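Local coordinates for Rho-related gtp-binding protein RHOD (PDB 2J1L) that binds guanine nucleotides as a small Rho-type GTP-binding protein of the Ras family, here holding guanosine-5'-diphosphate and a magnesium ion, at residues Leu111-Asp114 and Ser120-Asn123; Val40-Cys45 and Asn126-Glu131; Leu51-Asp56 and Cys188-His193; Phe113-Pro118 and Asp149-Lys154. One frame throughout, in Å; residues are numbered along the deposited sequence.

In the fold
From the N terminus, strand 34-41 runs into the phosphate-binding loop, and contact 2 ties that turn to residues 126-131 of helix 118-135, 81 residues further on. Helix 47-55 follows, and contact 3 joins its last turns to the guanine-binding loop 188-193, closing the longest loop; contacts 2 and 3 cross along the chain. Nested inside both is contact 1, where strand 106-114 meets the helix that follows it. It touches contact 2 through Asn123 and Asp42. Contact 4 starts from the same stretch, shares Phe113 and Asp114 with contact 1, crosses contact 2 and lies within contact 3. Contacts 2, 3 and 4 all reach GDP.

Contact 1: Leu111-Asp114 and Ser120-Asn123; sequences LCFD and SFDN
Phe121 sets the edge of its ring against the face of Phe113 in an edge-to-face pair, with centroids 4.9 Å apart and planes at 54°. The two side chains run side by side and point the same way. Phe121 CD1 does the touching: it sits over the middle of the Phe113 ring and comes within 3.6 Å of Phe113 CE2. Ser120, one residue earlier on the helix, approaches the same phenylalanine differently, its OG lying near the ring plane at the edge and 3.6 Å from Phe113 CB. Its chi1 of 63° tucks OG between its own backbone N and carbonyl carbon, facing the strand, where it accepts a bent hydrogen bond from Asp114 N (3.1 Å, 139° at the hydrogen). The same OG is also bonded to Ser117 O, so the hydroxyl links strand end and helix start. A water adds a second bridge, donating to Cys112 O at 2.8 Å and to Ser120 O at 2.7 Å. The carboxylate of Asp114 leads away to a salt bridge with Lys147. The contact forms the first corner of the beta-alpha-beta unit made by strand 106-114, helix 118-135 and strand 141-146, with helix 170-179 packing against Phe121.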
# COMPACT_ATOMS: atom_id res chain seq x y z
N LEU A 111 0.34 -2.56 -3.36
CA LEU A 111 -0.07 -1.59 -4.37
C LEU A 111 -0.77 -0.43 -3.68
O LEU A 111 -1.90 -0.58 -3.24
CB LEU A 111 -1.02 -2.24 -5.37
CG LEU A 111 -0.48 -3.36 -6.25
CD1 LEU A 111 -1.29 -3.43 -7.57
CD2 LEU A 111 1.02 -3.20 -6.55
N CYS A 112 -0.11 0.72 -3.62
CA CYS A 112 -0.55 1.88 -2.85
C CYS A 112 -1.23 2.96 -3.70
O CYS A 112 -0.82 3.22 -4.82
CB CYS A 112 0.66 2.53 -2.19
SG CYS A 112 1.47 1.45 -1.00
N PHE A 113 -2.24 3.59 -3.13
CA PHE A 113 -2.78 4.81 -3.75
C PHE A 113 -3.23 5.83 -2.71
O PHE A 113 -3.49 5.48 -1.58
CB PHE A 113 -3.93 4.46 -4.68
CG PHE A 113 -5.14 3.98 -3.97
CD1 PHE A 113 -5.30 2.62 -3.67
CD2 PHE A 113 -6.14 4.87 -3.59
CE1 PHE A 113 -6.42 2.18 -3.02
CE2 PHE A 113 -7.27 4.42 -2.95
CZ PHE A 113 -7.41 3.07 -2.66
N ASP A 114 -3.29 7.10 -3.12
CA ASP A 114 -3.78 8.20 -2.28
C ASP A 114 -5.30 8.20 -2.40
O ASP A 114 -5.83 8.28 -3.52
CB ASP A 114 -3.16 9.49 -2.82
CG ASP A 114 -3.57 10.74 -2.07
OD1 ASP A 114 -4.60 10.70 -1.36
OD2 ASP A 114 -2.87 11.78 -2.21
N SER A 120 -4.36 8.06 -8.96
CA SER A 120 -3.52 7.04 -8.35
C SER A 120 -4.33 5.78 -8.17
O SER A 120 -3.81 4.69 -8.34
CB SER A 120 -2.91 7.50 -7.02
OG SER A 120 -3.89 7.78 -6.04
N PHE A 121 -5.61 5.93 -7.87
CA PHE A 121 -6.51 4.80 -7.75
C PHE A 121 -6.66 4.08 -9.10
O PHE A 121 -6.35 2.90 -9.22
CB PHE A 121 -7.84 5.29 -7.24
CG PHE A 121 -8.84 4.21 -6.97
CD1 PHE A 121 -8.56 3.19 -6.07
CD2 PHE A 121 -10.10 4.26 -7.55
CE1 PHE A 121 -9.50 2.21 -5.80
CE2 PHE A 121 -11.06 3.28 -7.27
CZ PHE A 121 -10.76 2.25 -6.40
N ASP A 122 -7.11 4.82 -10.11
CA ASP A 122 -7.26 4.29 -11.47
C ASP A 122 -6.05 3.49 -11.91
O ASP A 122 -6.18 2.42 -12.53
CB ASP A 122 -7.46 5.43 -12.47
CG ASP A 122 -8.83 6.15 -12.34
OD1 ASP A 122 -9.65 5.78 -11.45
OD2 ASP A 122 -9.06 7.10 -13.13
N ASN A 123 -4.86 4.01 -11.58
CA ASN A 123 -3.60 3.40 -11.99
C ASN A 123 -3.26 2.08 -11.29
O ASN A 123 -2.37 1.34 -11.75
CB ASN A 123 -2.46 4.39 -11.79
CG ASN A 123 -2.34 5.37 -12.92
OD1 ASN A 123 -2.87 5.16 -14.01
ND2 ASN A 123 -1.61 6.46 -12.67
O HOH W 1 -1.33 4.46 -7.30

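Contact 2: Val40-Cys45 and Asn126-Glu131; sequences VGDGGC and NRWYPE. With GDP (guanosine-5'-diphosphate), chain B.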
# COMPACT_ATOMS: atom_id res chain seq x y z
N VAL A 40 4.59 -0.28 -4.19
CA VAL A 40 4.37 0.05 -5.60
C VAL A 40 3.21 1.04 -5.70
O VAL A 40 2.29 1.02 -4.92
CB VAL A 40 4.14 -1.28 -6.38
CG1 VAL A 40 3.54 -1.06 -7.73
CG2 VAL A 40 5.48 -2.03 -6.52
N GLY A 41 3.27 1.97 -6.63
CA GLY A 41 2.21 2.98 -6.71
C GLY A 41 2.74 4.27 -7.26
O GLY A 41 3.95 4.48 -7.36
N ASP A 42 1.81 5.14 -7.64
CA ASP A 42 2.18 6.44 -8.23
C ASP A 42 3.07 7.24 -7.28
O ASP A 42 2.98 7.11 -6.05
CB ASP A 42 0.93 7.26 -8.55
CG ASP A 42 0.18 6.75 -9.78
OD1 ASP A 42 0.47 5.63 -10.27
OD2 ASP A 42 -0.73 7.49 -10.25
N GLY A 43 3.92 8.07 -7.87
CA GLY A 43 4.71 9.03 -7.11
C GLY A 43 3.78 9.97 -6.38
O GLY A 43 2.75 10.37 -6.92
N GLY A 44 4.13 10.30 -5.14
CA GLY A 44 3.35 11.23 -4.32
C GLY A 44 2.12 10.62 -3.66
O GLY A 44 1.34 11.33 -3.00
N CYS A 45 1.94 9.30 -3.79
CA CYS A 45 0.77 8.66 -3.17
C CYS A 45 1.02 8.27 -1.71
O CYS A 45 0.10 7.84 -1.03
CB CYS A 45 0.31 7.45 -3.98
SG CYS A 45 1.32 6.00 -3.72
N ASN A 126 -5.12 0.24 -14.02
CA ASN A 126 -4.72 0.46 -15.43
C ASN A 126 -3.25 0.23 -15.70
O ASN A 126 -2.87 -0.02 -16.84
CB ASN A 126 -5.07 1.88 -15.91
CG ASN A 126 -6.55 2.18 -15.82
OD1 ASN A 126 -7.36 1.28 -15.84
ND2 ASN A 126 -6.90 3.46 -15.71
N ARG A 127 -2.42 0.31 -14.67
CA ARG A 127 -0.97 0.41 -14.84
C ARG A 127 -0.20 -0.57 -13.93
O ARG A 127 0.73 -1.24 -14.41
CB ARG A 127 -0.56 1.89 -14.64
CG ARG A 127 0.77 2.21 -13.94
CD ARG A 127 1.97 2.13 -14.89
NE ARG A 127 3.25 2.48 -14.23
CZ ARG A 127 4.43 2.54 -14.86
NH1 ARG A 127 4.50 2.29 -16.16
NH2 ARG A 127 5.54 2.85 -14.21
N TRP A 128 -0.59 -0.70 -12.65
CA TRP A 128 0.15 -1.56 -11.69
C TRP A 128 -0.29 -3.03 -11.63
O TRP A 128 0.56 -3.91 -11.49
CB TRP A 128 0.15 -0.96 -10.27
CG TRP A 128 0.74 0.42 -10.23
CD1 TRP A 128 0.07 1.58 -9.95
CD2 TRP A 128 2.09 0.80 -10.52
NE1 TRP A 128 0.92 2.66 -10.06
CE2 TRP A 128 2.17 2.21 -10.39
CE3 TRP A 128 3.25 0.09 -10.86
CZ2 TRP A 128 3.36 2.93 -10.58
CZ3 TRP A 128 4.44 0.81 -11.07
CH2 TRP A 128 4.48 2.21 -10.93
N TYR A 129 -1.59 -3.31 -11.72
CA TYR A 129 -2.08 -4.69 -11.81
C TYR A 129 -1.46 -5.43 -13.00
O TYR A 129 -0.95 -6.54 -12.83
CB TYR A 129 -3.60 -4.72 -11.93
CG TYR A 129 -4.27 -6.07 -12.19
CD1 TYR A 129 -3.88 -7.22 -11.48
CD2 TYR A 129 -5.35 -6.18 -13.07
CE1 TYR A 129 -4.52 -8.46 -11.68
CE2 TYR A 129 -6.00 -7.43 -13.28
CZ TYR A 129 -5.58 -8.55 -12.58
OH TYR A 129 -6.20 -9.77 -12.76
N PRO A 130 -1.49 -4.83 -14.21
CA PRO A 130 -0.90 -5.56 -15.34
C PRO A 130 0.59 -5.83 -15.13
O PRO A 130 1.02 -6.97 -15.28
CB PRO A 130 -1.11 -4.61 -16.53
CG PRO A 130 -2.13 -3.63 -16.11
CD PRO A 130 -2.01 -3.52 -14.61
N GLU A 131 1.34 -4.78 -14.78
CA GLU A 131 2.77 -4.90 -14.46
C GLU A 131 3.02 -6.03 -13.47
O GLU A 131 3.86 -6.89 -13.70
CB GLU A 131 3.31 -3.58 -13.88
CG GLU A 131 3.49 -2.44 -14.90
PB GDP B . 5.66 8.85 -2.41
O1B GDP B . 6.70 8.31 -1.48
O2B GDP B . 4.74 7.78 -2.90
O3B GDP B . 6.34 9.52 -3.58
O3A GDP B . 4.77 9.89 -1.59
PA GDP B . 5.44 10.59 -0.28
O1A GDP B . 5.58 9.65 0.89
O2A GDP B . 6.81 11.10 -0.66
O5' GDP B . 4.38 11.76 0.08
C5' GDP B . 3.85 12.62 -0.91
C4' GDP B . 3.13 13.80 -0.28
O4' GDP B . 1.97 13.41 0.49
C3' GDP B . 4.04 14.51 0.72
O3' GDP B . 3.64 15.88 0.88
C2' GDP B . 3.75 13.82 2.02
O2' GDP B . 4.03 14.63 3.15
C1' GDP B . 2.26 13.65 1.89
N9 GDP B . 1.79 12.54 2.71
C8 GDP B . 2.32 11.31 2.86
N7 GDP B . 1.54 10.56 3.69
C5 GDP B . 0.51 11.33 4.08
C6 GDP B . -0.66 11.16 4.95
O6 GDP B . -0.89 10.07 5.55
N1 GDP B . -1.46 12.22 5.07
C2 GDP B . -1.24 13.40 4.44
N2 GDP B . -2.11 14.41 4.63
N3 GDP B . -0.19 13.63 3.63
C4 GDP B . 0.69 12.63 3.43
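Trp128 of helix 118-135 lies against the start of the P-loop, the phosphate-binding turn that follows strand 34-41 in Ras-like GTP-binding proteins. One polar bond crosses between the segments: Trp128 NE1 donates to Asp42 OD1 at 3.0 Å, with 159° at the hydrogen. The acceptor lies close to the indole plane and is met nearly along its C-O axis, although carboxylate and ring planes are 62° apart. The other oxygen, Asp42 OD2, takes a hydrogen bond from Asn123, five residues earlier on the helix, so both carboxylate oxygens are held by the same helix. Apolar contacts cover one face of the indole. Gly41 CA makes a CH-pi contact over the five-membered ring, 3.9 Å from its centroid, while Val40 CG1 presses toward the rim of that face, 3.3 Å from Trp128 CE3. The opposite face is covered by Arg127 CG from within the helix. Val40 turns CG1 beside its own carbonyl carbon, facing the tryptophan. Backbone bonds then lead on to the ligand. A type II turn runs from Asp42 to Cys45, closed by a weak bond from Cys45 N to Asp42 O, and turns the Gly44 amide to the beta-phosphate: Gly44 N donates to GDP O3B at 2.8 Å, with 161° at the hydrogen.

Contact 3: Leu51-Asp56 and Cys188-His193; sequences LMVFAD and CSARLH. With GDP (guanosine-5'-diphosphate), chain B.
The loop that borders the guanine of GDP rests here on helix 47-55, the helix that follows the P-loop, and Val53 carries the contact with both of its methyl groups. CG1 makes a CH-pi contact over one face of the His193 ring, 3.9 Å from the centroid and 19° off the ring normal, shifted toward the rim at CD2. CG2 goes to the backbone of the loop instead, 3.1 Å from Ala190 O, and also packs 3.9 Å from Ala190 CB. With the valine chi1 at 161°, CG1 lies beside the carbonyl carbon and CG2 beside the backbone N, which turns one methyl to each end of the type I turn Ala190-His193. Inside the loop, Ser189 OG accepts from Leu192 N at 3.3 Å, an ST motif, and is bonded to Asp149 as well. On the guanine side, Arg191 N donates to GDP O6 at 3.1 Å, and Ala190 N lies 2.9 Å from the same oxygen. Arg191 CB packs against the six-membered ring of the guanine. A Ser-Ala-Lys-like loop with backbone amides facing the guanine O6 is the G5 motif of Ras-family G domains, here with arginine in third place.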
# COMPACT_ATOMS: atom_id res chain seq x y z
N LEU A 51 6.60 4.39 5.14
CA LEU A 51 7.80 3.70 5.60
C LEU A 51 8.43 4.41 6.76
O LEU A 51 8.80 3.78 7.73
CB LEU A 51 8.82 3.59 4.47
CG LEU A 51 9.34 2.18 4.31
CD1 LEU A 51 10.21 2.08 3.06
CD2 LEU A 51 10.09 1.77 5.60
N MET A 52 8.52 5.74 6.65
CA MET A 52 9.05 6.57 7.74
C MET A 52 8.36 6.23 9.03
O MET A 52 8.99 5.86 10.00
CB MET A 52 8.82 8.07 7.51
CG MET A 52 9.39 8.65 6.24
SD MET A 52 11.13 8.28 6.03
N VAL A 53 7.04 6.38 9.03
CA VAL A 53 6.29 6.26 10.26
C VAL A 53 6.51 4.89 10.87
O VAL A 53 6.82 4.75 12.04
CB VAL A 53 4.79 6.49 10.02
CG1 VAL A 53 3.97 5.91 11.18
CG2 VAL A 53 4.53 8.01 9.78
N PHE A 54 6.38 3.88 10.03
CA PHE A 54 6.63 2.52 10.47
C PHE A 54 8.04 2.36 11.07
O PHE A 54 8.19 1.88 12.17
CB PHE A 54 6.41 1.55 9.31
CG PHE A 54 6.49 0.11 9.71
CD1 PHE A 54 5.70 -0.37 10.74
CD2 PHE A 54 7.34 -0.75 9.06
CE1 PHE A 54 5.77 -1.70 11.14
CE2 PHE A 54 7.41 -2.10 9.44
CZ PHE A 54 6.62 -2.57 10.49
N ALA A 55 9.06 2.80 10.33
CA ALA A 55 10.46 2.75 10.79
C ALA A 55 10.70 3.65 11.99
O ALA A 55 11.01 3.17 13.08
CB ALA A 55 11.44 3.10 9.62
N ASP A 56 10.54 4.96 11.78
CA ASP A 56 10.84 5.99 12.75
C ASP A 56 10.22 5.70 14.11
O ASP A 56 10.89 5.19 15.00
CB ASP A 56 10.34 7.34 12.23
N CYS A 188 -4.73 3.40 5.75
CA CYS A 188 -3.96 3.99 6.82
C CYS A 188 -3.73 5.45 6.54
O CYS A 188 -3.94 5.92 5.42
CB CYS A 188 -2.62 3.30 6.90
SG CYS A 188 -1.75 3.43 5.34
N SER A 189 -3.32 6.16 7.58
CA SER A 189 -2.83 7.52 7.47
C SER A 189 -1.46 7.55 8.12
O SER A 189 -1.35 7.31 9.32
CB SER A 189 -3.76 8.50 8.18
OG SER A 189 -3.21 9.82 8.18
N ALA A 190 -0.42 7.81 7.34
CA ALA A 190 0.91 7.95 7.90
C ALA A 190 0.98 9.21 8.76
O ALA A 190 1.71 9.27 9.74
CB ALA A 190 1.94 7.99 6.80
N ARG A 191 0.18 10.22 8.41
CA ARG A 191 0.16 11.47 9.14
C ARG A 191 -0.31 11.31 10.59
O ARG A 191 0.27 11.91 11.49
CB ARG A 191 -0.74 12.49 8.43
CG ARG A 191 -0.86 13.84 9.15
CD ARG A 191 0.48 14.59 9.13
NE ARG A 191 0.77 15.11 7.79
CZ ARG A 191 0.70 16.40 7.44
NH1 ARG A 191 0.38 17.34 8.32
NH2 ARG A 191 0.97 16.74 6.18
N LEU A 192 -1.36 10.52 10.81
CA LEU A 192 -1.92 10.32 12.14
C LEU A 192 -1.43 9.02 12.78
O LEU A 192 -2.01 8.56 13.75
CB LEU A 192 -3.44 10.27 12.07
CG LEU A 192 -4.17 11.45 11.41
CD1 LEU A 192 -5.67 11.19 11.35
CD2 LEU A 192 -3.86 12.76 12.15
N HIS A 193 -0.37 8.43 12.22
CA HIS A 193 0.05 7.08 12.61
C HIS A 193 -1.15 6.16 12.80
O HIS A 193 -1.26 5.45 13.80
CB HIS A 193 0.86 7.09 13.91
CG HIS A 193 2.12 7.91 13.86
ND1 HIS A 193 2.19 9.16 13.27
CD2 HIS A 193 3.35 7.67 14.38
CE1 HIS A 193 3.42 9.64 13.40
NE2 HIS A 193 4.14 8.76 14.08
PB GDP B . 5.66 8.85 -2.41
O1B GDP B . 6.70 8.31 -1.48
O2B GDP B . 4.74 7.78 -2.90
O3B GDP B . 6.34 9.52 -3.58
O3A GDP B . 4.77 9.89 -1.59
PA GDP B . 5.44 10.59 -0.28
O1A GDP B . 5.58 9.65 0.89
O2A GDP B . 6.81 11.10 -0.66
O5' GDP B . 4.38 11.76 0.08
C5' GDP B . 3.85 12.62 -0.91
C4' GDP B . 3.13 13.80 -0.28
O4' GDP B . 1.97 13.41 0.49
C3' GDP B . 4.04 14.51 0.72
O3' GDP B . 3.64 15.88 0.88
C2' GDP B . 3.75 13.82 2.02
O2' GDP B . 4.03 14.63 3.15
C1' GDP B . 2.26 13.65 1.89
N9 GDP B . 1.79 12.54 2.71
C8 GDP B . 2.32 11.31 2.86
N7 GDP B . 1.54 10.56 3.69
C5 GDP B . 0.51 11.33 4.08
C6 GDP B . -0.66 11.16 4.95
O6 GDP B . -0.89 10.07 5.55
N1 GDP B . -1.46 12.22 5.07
C2 GDP B . -1.24 13.40 4.44
N2 GDP B . -2.11 14.41 4.63
N3 GDP B . -0.19 13.63 3.63
C4 GDP B . 0.69 12.63 3.43

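Contact 4: Phe113-Pro118 and Asp149-Lys154; sequences FDVTSP and DLRKDK. With GDP (guanosine-5'-diphosphate), chain B.
Side-chain packing between two loops joins the end of strand 106-114 to the guanine-specificity loop between strand 141-146 and helix 154-162. Thr116 and Leu150 cross at about a right angle, with Thr116 CG2 3.4 Å from Leu150 CB. Val115 meets Arg151 in a similar crosswise manner: Val115 CG1 lies 3.4 Å from Arg151 NH1, and CG2 of the valine is over one face of the guanidinium. The arginine chain, extended from CG to NE, carries that group across the valine to a salt bridge with Glu187, while NH1 also bonds to Val168 O. On the first loop, Asp114 OD1 fixes Thr116 twice. It accepts from Thr116 N at 2.8 Å, an Asx turn, and from Thr116 OG1 at 2.9 Å, both from the same face of the carboxylate. Leu150 CD2 continues to GDP N2 at 3.4 Å, beside the forked grip of Asp149, whose OD1 accepts from GDP N1 at 2.9 Å and whose OD2 accepts from GDP N2 at 3.0 Å. The join itself is apolar apart from the guanidinium lying on a valine, so selectivity for guanine probably rests on the Asp149 carboxylate, which takes both N1 and N2, and not on the packing between the loops.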
# COMPACT_ATOMS: atom_id res chain seq x y z
N PHE A 113 -2.24 3.59 -3.13
CA PHE A 113 -2.78 4.81 -3.75
C PHE A 113 -3.23 5.83 -2.71
O PHE A 113 -3.49 5.48 -1.58
CB PHE A 113 -3.93 4.46 -4.68
CG PHE A 113 -5.14 3.98 -3.97
CD1 PHE A 113 -5.30 2.62 -3.67
CD2 PHE A 113 -6.14 4.87 -3.59
CE1 PHE A 113 -6.42 2.18 -3.02
CE2 PHE A 113 -7.27 4.42 -2.95
CZ PHE A 113 -7.41 3.07 -2.66
N ASP A 114 -3.29 7.10 -3.12
CA ASP A 114 -3.78 8.20 -2.28
C ASP A 114 -5.30 8.20 -2.40
O ASP A 114 -5.83 8.28 -3.52
CB ASP A 114 -3.16 9.49 -2.82
CG ASP A 114 -3.57 10.74 -2.07
OD1 ASP A 114 -4.60 10.70 -1.36
OD2 ASP A 114 -2.87 11.78 -2.21
N VAL A 115 -6.02 8.10 -1.28
CA VAL A 115 -7.49 8.11 -1.36
C VAL A 115 -8.11 9.42 -1.88
O VAL A 115 -9.26 9.41 -2.33
CB VAL A 115 -8.20 7.69 -0.02
CG1 VAL A 115 -7.94 6.23 0.28
CG2 VAL A 115 -7.79 8.58 1.13
N THR A 116 -7.36 10.53 -1.84
CA THR A 116 -7.85 11.81 -2.40
C THR A 116 -7.33 12.11 -3.83
O THR A 116 -7.56 13.21 -4.35
CB THR A 116 -7.54 13.00 -1.46
OG1 THR A 116 -6.12 13.14 -1.29
CG2 THR A 116 -8.21 12.78 -0.12
N SER A 117 -6.65 11.13 -4.44
CA SER A 117 -6.20 11.19 -5.84
C SER A 117 -6.84 10.05 -6.65
O SER A 117 -6.27 8.96 -6.75
CB SER A 117 -4.68 11.08 -5.92
OG SER A 117 -4.22 11.08 -7.26
N PRO A 118 -8.03 10.29 -7.21
CA PRO A 118 -8.61 9.29 -8.09
C PRO A 118 -7.68 8.78 -9.21
O PRO A 118 -7.84 7.63 -9.63
CB PRO A 118 -9.83 10.02 -8.67
CG PRO A 118 -10.23 10.94 -7.56
CD PRO A 118 -8.93 11.44 -7.02
N ASP A 149 -6.62 10.35 6.24
CA ASP A 149 -6.94 11.56 6.99
C ASP A 149 -7.53 12.66 6.10
O ASP A 149 -8.30 13.52 6.58
CB ASP A 149 -5.71 12.07 7.73
CG ASP A 149 -4.54 12.33 6.81
OD1 ASP A 149 -4.00 11.34 6.23
OD2 ASP A 149 -4.16 13.51 6.67
N LEU A 150 -7.20 12.63 4.81
CA LEU A 150 -7.60 13.69 3.88
C LEU A 150 -9.05 13.63 3.38
O LEU A 150 -9.51 14.56 2.72
CB LEU A 150 -6.62 13.75 2.70
CG LEU A 150 -5.20 14.21 3.07
CD1 LEU A 150 -4.35 14.41 1.80
CD2 LEU A 150 -5.27 15.49 3.89
N ARG A 151 -9.78 12.54 3.67
CA ARG A 151 -11.23 12.51 3.47
C ARG A 151 -11.92 13.55 4.33
O ARG A 151 -12.88 14.19 3.89
CB ARG A 151 -11.81 11.15 3.84
CG ARG A 151 -11.31 10.00 3.03
CD ARG A 151 -12.21 8.79 3.20
NE ARG A 151 -11.74 7.69 2.36
CZ ARG A 151 -11.30 6.51 2.79
NH1 ARG A 151 -10.91 5.61 1.91
NH2 ARG A 151 -11.24 6.22 4.08
N LYS A 152 -11.46 13.71 5.57
CA LYS A 152 -11.97 14.76 6.44
C LYS A 152 -11.72 16.17 5.83
O LYS A 152 -12.47 17.10 6.12
CB LYS A 152 -11.40 14.65 7.86
CG LYS A 152 -12.05 13.56 8.71
N ASP A 153 -10.69 16.31 4.98
CA ASP A 153 -10.33 17.60 4.35
C ASP A 153 -11.43 18.09 3.41
O ASP A 153 -11.61 17.53 2.32
CB ASP A 153 -9.00 17.49 3.58
CG ASP A 153 -8.37 18.84 3.28
OD1 ASP A 153 -7.15 18.98 3.55
OD2 ASP A 153 -9.06 19.75 2.76
N LYS A 154 -12.15 19.13 3.83
CA LYS A 154 -13.30 19.66 3.10
C LYS A 154 -12.92 20.38 1.79
O LYS A 154 -13.65 20.30 0.79
CB LYS A 154 -14.13 20.59 4.01
CG LYS A 154 -14.91 19.84 5.09
CD LYS A 154 -15.19 20.68 6.32
PB GDP B . 5.66 8.85 -2.41
O1B GDP B . 6.70 8.31 -1.48
O2B GDP B . 4.74 7.78 -2.90
O3B GDP B . 6.34 9.52 -3.58
O3A GDP B . 4.77 9.89 -1.59
PA GDP B . 5.44 10.59 -0.28
O1A GDP B . 5.58 9.65 0.89
O2A GDP B . 6.81 11.10 -0.66
O5' GDP B . 4.38 11.76 0.08
C5' GDP B . 3.85 12.62 -0.91
C4' GDP B . 3.13 13.80 -0.28
O4' GDP B . 1.97 13.41 0.49
C3' GDP B . 4.04 14.51 0.72
O3' GDP B . 3.64 15.88 0.88
C2' GDP B . 3.75 13.82 2.02
O2' GDP B . 4.03 14.63 3.15
C1' GDP B . 2.26 13.65 1.89
N9 GDP B . 1.79 12.54 2.71
C8 GDP B . 2.32 11.31 2.86
N7 GDP B . 1.54 10.56 3.69
C5 GDP B . 0.51 11.33 4.08
C6 GDP B . -0.66 11.16 4.95
O6 GDP B . -0.89 10.07 5.55
N1 GDP B . -1.46 12.22 5.07
C2 GDP B . -1.24 13.40 4.44
N2 GDP B . -2.11 14.41 4.63
N3 GDP B . -0.19 13.63 3.63
C4 GDP B . 0.69 12.63 3.43